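Long-range contact in putative enoyl-CoA hydratase/isomerase (PDB 3ISA), which probably acts on acyl-CoA thioesters as a hydratase or isomerase of the crotonase family, its exact substrate being unknown: residues D[117-127]-D[175-186]. Residues are numbered along the deposited sequence; the frame is centred on the assembly and turned at random.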
ATOM      1  N   PHE D 117     -23.386  10.957 -11.303  1.00 18.38           N
ATOM      2  CA  PHE D 117     -23.620   9.983 -12.349  1.00 18.26           C
ATOM      3  C   PHE D 117     -22.500   8.916 -12.383  1.00 13.98           C
ATOM      4  O   PHE D 117     -22.791   7.709 -12.358  1.00 17.29           O
ATOM      5  CB  PHE D 117     -23.721  10.739 -13.688  1.00 19.93           C
ATOM      6  CG  PHE D 117     -24.116   9.881 -14.847  1.00 20.88           C
ATOM      7  CD1 PHE D 117     -25.448   9.516 -15.027  1.00 16.00           C
ATOM      8  CD2 PHE D 117     -23.165   9.470 -15.788  1.00 23.26           C
ATOM      9  CE1 PHE D 117     -25.830   8.708 -16.097  1.00 22.47           C
ATOM     10  CE2 PHE D 117     -23.537   8.681 -16.873  1.00 23.39           C
ATOM     11  CZ  PHE D 117     -24.885   8.304 -17.030  1.00 22.99           C
ATOM     12  N   ALA D 118     -21.238   9.371 -12.387  1.00 19.29           N
ATOM     13  CA  ALA D 118     -20.044   8.491 -12.405  1.00 20.87           C
ATOM     14  C   ALA D 118     -19.964   7.536 -11.213  1.00 20.20           C
ATOM     15  O   ALA D 118     -19.506   6.400 -11.359  1.00 18.38           O
ATOM     16  CB  ALA D 118     -18.749   9.332 -12.496  1.00 19.45           C
ATOM     17  N   ALA D 119     -20.415   8.008 -10.039  1.00 19.98           N
ATOM     18  CA  ALA D 119     -20.396   7.231  -8.791  1.00 18.56           C
ATOM     19  C   ALA D 119     -21.326   6.009  -8.849  1.00 18.97           C
ATOM     20  O   ALA D 119     -21.176   5.071  -8.071  1.00 16.54           O
ATOM     21  CB  ALA D 119     -20.770   8.134  -7.602  1.00 15.11           C
ATOM     22  N   CYS D 120     -22.292   6.037  -9.767  1.00 16.76           N
ATOM     23  CA  CYS D 120     -23.237   4.933  -9.927  1.00 18.94           C
ATOM     24  C   CYS D 120     -22.676   3.847 -10.831  1.00 24.17           C
ATOM     25  O   CYS D 120     -21.966   4.162 -11.776  1.00 21.67           O
ATOM     26  CB  CYS D 120     -24.552   5.442 -10.498  1.00 18.61           C
ATOM     27  SG  CYS D 120     -25.399   6.531  -9.348  1.00 19.84           S
ATOM     28  N   LYS D 121     -23.007   2.587 -10.533  1.00 16.28           N
ATOM     29  CA  LYS D 121     -22.399   1.435 -11.195  1.00 18.76           C
ATOM     30  C   LYS D 121     -22.986   1.172 -12.581  1.00 23.00           C
ATOM     31  O   LYS D 121     -22.233   0.890 -13.517  1.00 22.01           O
ATOM     32  CB  LYS D 121     -22.522   0.191 -10.324  1.00 18.10           C
ATOM     33  CG  LYS D 121     -21.785   0.272  -8.957  1.00 19.02           C
ATOM     34  CD  LYS D 121     -20.251   0.316  -9.137  1.00 26.54           C
ATOM     35  CE  LYS D 121     -19.512   0.883  -7.898  1.00 24.97           C
ATOM     36  NZ  LYS D 121     -19.646   2.388  -7.745  1.00 21.21           N
ATOM     37  N   TRP D 122     -24.313   1.236 -12.702  1.00 20.17           N
ATOM     38  CA  TRP D 122     -24.991   1.112 -14.009  1.00 22.89           C
ATOM     39  C   TRP D 122     -25.323   2.522 -14.490  1.00 25.25           C
ATOM     40  O   TRP D 122     -26.007   3.284 -13.797  1.00 24.77           O
ATOM     41  CB  TRP D 122     -26.258   0.248 -13.893  1.00 22.71           C
ATOM     42  CG  TRP D 122     -26.052  -1.245 -13.713  1.00 24.81           C
ATOM     43  CD1 TRP D 122     -24.972  -1.878 -13.149  1.00 36.34           C
ATOM     44  CD2 TRP D 122     -26.965  -2.282 -14.092  1.00 30.16           C
ATOM     45  NE1 TRP D 122     -25.163  -3.244 -13.160  1.00 38.07           N
ATOM     46  CE2 TRP D 122     -26.379  -3.515 -13.728  1.00 40.55           C
ATOM     47  CE3 TRP D 122     -28.226  -2.288 -14.705  1.00 29.52           C
ATOM     48  CZ2 TRP D 122     -27.009  -4.742 -13.964  1.00 39.61           C
ATOM     49  CZ3 TRP D 122     -28.849  -3.513 -14.945  1.00 28.83           C
ATOM     50  CH2 TRP D 122     -28.244  -4.714 -14.559  1.00 30.04           C
ATOM     51  N   ARG D 123     -24.807   2.899 -15.657  1.00 19.19           N
ATOM     52  CA  ARG D 123     -24.962   4.265 -16.131  0.50 20.09           C
ATOM     53  C   ARG D 123     -25.506   4.277 -17.552  1.00 25.62           C
ATOM     54  O   ARG D 123     -24.917   3.673 -18.449  1.00 28.25           O
ATOM     55  CB  ARG D 123     -23.622   5.013 -16.071  0.50 19.55           C
ATOM     56  CG  ARG D 123     -22.951   5.000 -14.706  0.50 19.02           C
ATOM     57  CD  ARG D 123     -21.561   5.636 -14.747  0.50 15.18           C
ATOM     58  NE  ARG D 123     -20.604   4.869 -15.546  0.50  7.56           N
ATOM     59  CZ  ARG D 123     -19.961   3.775 -15.129  0.50 17.96           C
ATOM     60  NH1 ARG D 123     -19.111   3.147 -15.945  0.50 18.01           N
ATOM     61  NH2 ARG D 123     -20.159   3.300 -13.901  0.50 16.62           N
ATOM     62  N   TYR D 124     -26.635   4.961 -17.735  1.00 22.97           N
ATOM     63  CA  TYR D 124     -27.279   5.074 -19.046  1.00 26.06           C
ATOM     64  C   TYR D 124     -27.586   6.535 -19.316  1.00 27.81           C
ATOM     65  O   TYR D 124     -27.813   7.313 -18.385  1.00 23.50           O
ATOM     66  CB  TYR D 124     -28.587   4.269 -19.087  1.00 22.47           C
ATOM     67  CG  TYR D 124     -28.415   2.767 -19.030  1.00 29.56           C
ATOM     68  CD1 TYR D 124     -28.278   2.016 -20.203  1.00 36.73           C
ATOM     69  CD2 TYR D 124     -28.418   2.090 -17.812  1.00 30.58           C
ATOM     70  CE1 TYR D 124     -28.131   0.633 -20.157  1.00 29.89           C
ATOM     71  CE2 TYR D 124     -28.266   0.714 -17.753  1.00 32.79           C
ATOM     72  CZ  TYR D 124     -28.128  -0.009 -18.930  1.00 35.85           C
ATOM     73  OH  TYR D 124     -27.977  -1.372 -18.876  1.00 35.77           O
ATOM     74  N   CYS D 125     -27.604   6.920 -20.590  1.00 25.79           N
ATOM     75  CA  CYS D 125     -28.057   8.261 -20.929  1.00 24.04           C
ATOM     76  C   CYS D 125     -28.861   8.272 -22.230  1.00 28.09           C
ATOM     77  O   CYS D 125     -28.825   7.305 -22.984  1.00 29.16           O
ATOM     78  CB  CYS D 125     -26.886   9.245 -20.995  1.00 27.59           C
ATOM     79  SG  CYS D 125     -25.753   9.004 -22.382  1.00 28.36           S
ATOM     80  N   THR D 126     -29.592   9.356 -22.464  1.00 30.66           N
ATOM     81  CA  THR D 126     -30.285   9.571 -23.735  1.00 31.36           C
ATOM     82  C   THR D 126     -29.245   9.852 -24.835  1.00 32.10           C
ATOM     83  O   THR D 126     -28.170  10.374 -24.536  1.00 26.75           O
ATOM     84  CB  THR D 126     -31.299  10.742 -23.650  1.00 28.25           C
ATOM     85  OG1 THR D 126     -30.652  11.924 -23.152  1.00 29.78           O
ATOM     86  CG2 THR D 126     -32.502  10.373 -22.778  1.00 21.75           C
ATOM     87  N   PRO D 127     -29.548   9.503 -26.111  1.00 32.72           N
ATOM     88  CA  PRO D 127     -28.590   9.775 -27.204  1.00 32.32           C
ATOM     89  C   PRO D 127     -28.197  11.245 -27.356  1.00 34.14           C
ATOM     90  O   PRO D 127     -27.136  11.537 -27.902  1.00 39.61           O
ATOM     91  CB  PRO D 127     -29.346   9.320 -28.460  1.00 36.22           C
ATOM     92  CG  PRO D 127     -30.340   8.352 -27.983  1.00 40.06           C
ATOM     93  CD  PRO D 127     -30.753   8.815 -26.612  1.00 34.19           C
ATOM     94  N   GLY D 175     -16.648   3.923 -22.369  1.00 25.61           N
ATOM     95  CA  GLY D 175     -17.182   3.084 -21.292  1.00 26.75           C
ATOM     96  C   GLY D 175     -17.752   3.867 -20.115  1.00 23.63           C
ATOM     97  O   GLY D 175     -17.985   3.300 -19.041  1.00 25.14           O
ATOM     98  N   PHE D 176     -17.992   5.161 -20.323  1.00 22.05           N
ATOM     99  CA  PHE D 176     -18.621   6.000 -19.306  1.00 21.49           C
ATOM    100  C   PHE D 176     -20.117   5.669 -19.145  1.00 28.06           C
ATOM    101  O   PHE D 176     -20.672   5.811 -18.058  1.00 21.69           O
ATOM    102  CB  PHE D 176     -18.376   7.495 -19.579  1.00 22.98           C
ATOM    103  CG  PHE D 176     -18.753   8.397 -18.421  1.00 18.81           C
ATOM    104  CD1 PHE D 176     -18.150   8.243 -17.171  1.00 19.70           C
ATOM    105  CD2 PHE D 176     -19.703   9.391 -18.579  1.00 18.88           C
ATOM    106  CE1 PHE D 176     -18.508   9.071 -16.095  1.00 19.05           C
ATOM    107  CE2 PHE D 176     -20.075  10.222 -17.510  1.00 24.92           C
ATOM    108  CZ  PHE D 176     -19.475  10.060 -16.265  1.00 19.96           C
ATOM    109  N   VAL D 177     -20.771   5.240 -20.227  1.00 25.50           N
ATOM    110  CA  VAL D 177     -22.151   4.727 -20.129  1.00 27.54           C
ATOM    111  C   VAL D 177     -22.214   3.292 -20.653  1.00 29.46           C
ATOM    112  O   VAL D 177     -21.426   2.913 -21.530  1.00 30.14           O
ATOM    113  CB  VAL D 177     -23.223   5.647 -20.816  1.00 27.54           C
ATOM    114  CG1 VAL D 177     -23.281   7.021 -20.142  1.00 30.07           C
ATOM    115  CG2 VAL D 177     -22.975   5.806 -22.306  1.00 29.44           C
ATOM    116  N   ARG D 178     -23.116   2.494 -20.081  1.00 28.31           N
ATOM    117  CA  ARG D 178     -23.360   1.117 -20.530  1.00 32.47           C
ATOM    118  C   ARG D 178     -23.913   1.149 -21.936  1.00 32.71           C
ATOM    119  O   ARG D 178     -23.493   0.384 -22.805  1.00 35.12           O
ATOM    120  CB  ARG D 178     -24.395   0.434 -19.642  1.00 33.01           C
ATOM    121  CG  ARG D 178     -23.818  -0.350 -18.517  1.00 42.58           C
ATOM    122  CD  ARG D 178     -24.884  -0.681 -17.481  1.00 51.76           C
ATOM    123  NE  ARG D 178     -25.524  -1.981 -17.702  1.00 63.17           N
ATOM    124  CZ  ARG D 178     -25.069  -3.140 -17.223  1.00 62.18           C
ATOM    125  NH1 ARG D 178     -25.727  -4.268 -17.469  1.00 56.40           N
ATOM    126  NH2 ARG D 178     -23.955  -3.174 -16.502  1.00 49.02           N
ATOM    127  N   ASP D 179     -24.861   2.054 -22.137  1.00 28.73           N
ATOM    128  CA  ASP D 179     -25.526   2.216 -23.406  1.00 36.00           C
ATOM    129  C   ASP D 179     -26.310   3.504 -23.390  1.00 34.79           C
ATOM    130  O   ASP D 179     -26.499   4.132 -22.337  1.00 27.77           O
ATOM    131  CB  ASP D 179     -26.468   1.039 -23.691  1.00 37.85           C
ATOM    132  CG  ASP D 179     -26.444   0.623 -25.156  1.00 54.02           C
ATOM    133  OD1 ASP D 179     -26.662   1.490 -26.037  1.00 49.89           O
ATOM    134  OD2 ASP D 179     -26.190  -0.571 -25.420  1.00 61.98           O
ATOM    135  N   CYS D 180     -26.749   3.897 -24.578  1.00 32.72           N
ATOM    136  CA  CYS D 180     -27.683   4.978 -24.734  1.00 34.06           C
ATOM    137  C   CYS D 180     -29.083   4.396 -24.744  1.00 37.92           C
ATOM    138  O   CYS D 180     -29.300   3.293 -25.249  1.00 38.66           O
ATOM    139  CB  CYS D 180     -27.382   5.749 -26.010  1.00 37.66           C
ATOM    140  SG  CYS D 180     -25.776   6.549 -25.894  1.00 41.19           S
ATOM    141  N   ALA D 181     -30.025   5.122 -24.153  1.00 34.52           N
ATOM    142  CA  ALA D 181     -31.395   4.647 -24.042  1.00 33.75           C
ATOM    143  C   ALA D 181     -32.334   5.824 -23.883  1.00 34.84           C
ATOM    144  O   ALA D 181     -32.122   6.694 -23.029  1.00 31.38           O
ATOM    145  CB  ALA D 181     -31.545   3.685 -22.866  1.00 34.08           C
ATOM    146  N   ALA D 182     -33.371   5.842 -24.722  1.00 34.38           N
ATOM    147  CA  ALA D 182     -34.431   6.839 -24.637  1.00 33.46           C
ATOM    148  C   ALA D 182     -35.136   6.686 -23.293  1.00 31.43           C
ATOM    149  O   ALA D 182     -35.142   5.592 -22.714  1.00 35.76           O
ATOM    150  CB  ALA D 182     -35.425   6.661 -25.794  1.00 36.92           C
ATOM    151  N   GLN D 183     -35.723   7.774 -22.801  1.00 30.13           N
ATOM    152  CA  GLN D 183     -36.449   7.766 -21.517  1.00 32.76           C
ATOM    153  C   GLN D 183     -37.565   6.722 -21.427  1.00 35.22           C
ATOM    154  O   GLN D 183     -37.831   6.193 -20.344  1.00 32.88           O
ATOM    155  CB  GLN D 183     -36.973   9.155 -21.186  1.00 29.41           C
ATOM    156  CG  GLN D 183     -35.844  10.149 -20.908  1.00 36.37           C
ATOM    157  CD  GLN D 183     -36.327  11.456 -20.317  1.00 39.07           C
ATOM    158  OE1 GLN D 183     -37.080  11.473 -19.343  1.00 47.63           O
ATOM    159  NE2 GLN D 183     -35.882  12.565 -20.895  1.00 43.82           N
ATOM    160  N   ALA D 184     -38.179   6.401 -22.571  1.00 33.96           N
ATOM    161  CA  ALA D 184     -39.216   5.365 -22.646  1.00 35.85           C
ATOM    162  C   ALA D 184     -38.724   3.955 -22.263  1.00 35.17           C
ATOM    163  O   ALA D 184     -39.516   3.125 -21.808  1.00 34.90           O
ATOM    164  CB  ALA D 184     -39.868   5.355 -24.040  1.00 41.30           C
ATOM    165  N   GLN D 185     -37.424   3.702 -22.443  1.00 34.53           N
ATOM    166  CA  GLN D 185     -36.785   2.428 -22.072  1.00 32.27           C
ATOM    167  C   GLN D 185     -36.303   2.377 -20.619  1.00 27.90           C
ATOM    168  O   GLN D 185     -35.898   1.322 -20.128  1.00 30.11           O
ATOM    169  CB  GLN D 185     -35.602   2.139 -23.004  1.00 34.76           C
ATOM    170  CG  GLN D 185     -35.969   1.414 -24.314  1.00 47.48           C
ATOM    171  CD  GLN D 185     -36.902   2.221 -25.216  1.00 54.69           C
ATOM    172  OE1 GLN D 185     -36.480   3.166 -25.888  1.00 56.20           O
ATOM    173  NE2 GLN D 185     -38.180   1.844 -25.230  1.00 56.83           N
ATOM    174  N   TRP D 186     -36.340   3.516 -19.939  1.00 28.11           N
ATOM    175  CA  TRP D 186     -35.841   3.605 -18.557  1.00 26.61           C
ATOM    176  C   TRP D 186     -36.584   2.708 -17.535  1.00 29.52           C
ATOM    177  O   TRP D 186     -35.908   2.024 -16.750  1.00 28.97           O
ATOM    178  CB  TRP D 186     -35.726   5.067 -18.105  1.00 23.60           C
ATOM    179  CG  TRP D 186     -34.617   5.852 -18.792  1.00 27.36           C
ATOM    180  CD1 TRP D 186     -33.797   5.420 -19.799  1.00 24.67           C
ATOM    181  CD2 TRP D 186     -34.223   7.206 -18.513  1.00 24.95           C
ATOM    182  NE1 TRP D 186     -32.910   6.412 -20.152  1.00 28.36           N
ATOM    183  CE2 TRP D 186     -33.158   7.521 -19.383  1.00 21.72           C
ATOM    184  CE3 TRP D 186     -34.681   8.192 -17.616  1.00 19.04           C
ATOM    185  CZ2 TRP D 186     -32.533   8.772 -19.382  1.00 22.21           C
ATOM    186  CZ3 TRP D 186     -34.059   9.435 -17.614  1.00 24.30           C
ATOM    187  CH2 TRP D 186     -32.993   9.712 -18.492  1.00 28.34           C
TER
HETATM  188  O   HOH W   1     -22.197  -1.480 -15.988  1.00 42.13           O
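Bent at its third torsion (chi3 93°), the Arg178 chain starts with CB over one face of the Tyr124 ring, offset toward the rim in a CH-pi contact, then passes the OH end and lays its guanidinium flat on Trp122. The two planes are 8° apart, and Arg178 CZ lies 3.8 Å from the centroid of the Trp122 five-membered ring. Arg123 is also bent (chi3 -66°), which turns its guanidinium edge to the backbone carbonyls at 175-176. Arg178 NE donates in its own plane to Tyr124 OH at 2.8 Å, fixing the rotation of the cation over the indole. Three carbonyls hold Arg123 in plane: NE reaches Phe176 O at 2.7 Å, NH1 the more distant Gly175 O and NH2 Cys120 O; NH1 also forms a salt bridge with Asp154 of a neighbouring subunit. Phe176 CE2 meets Phe117 CD2 at 3.6 Å, the rings oblique, and Ala118 CB lies at the Phe176 ring edge. Backbone bonds Arg178 N to Arg123 O (2.7 Å) and Ala181 N to Cys125 O (2.8 Å), with a weak one from Cys125 N to Asp179 O, join the two segments in parallel. The short, weakly bonded strand 179-180 is the sheet's outermost within this chain, beside strand 122-125, consistent with the beta-beta-alpha spiral core of the crotonase fold.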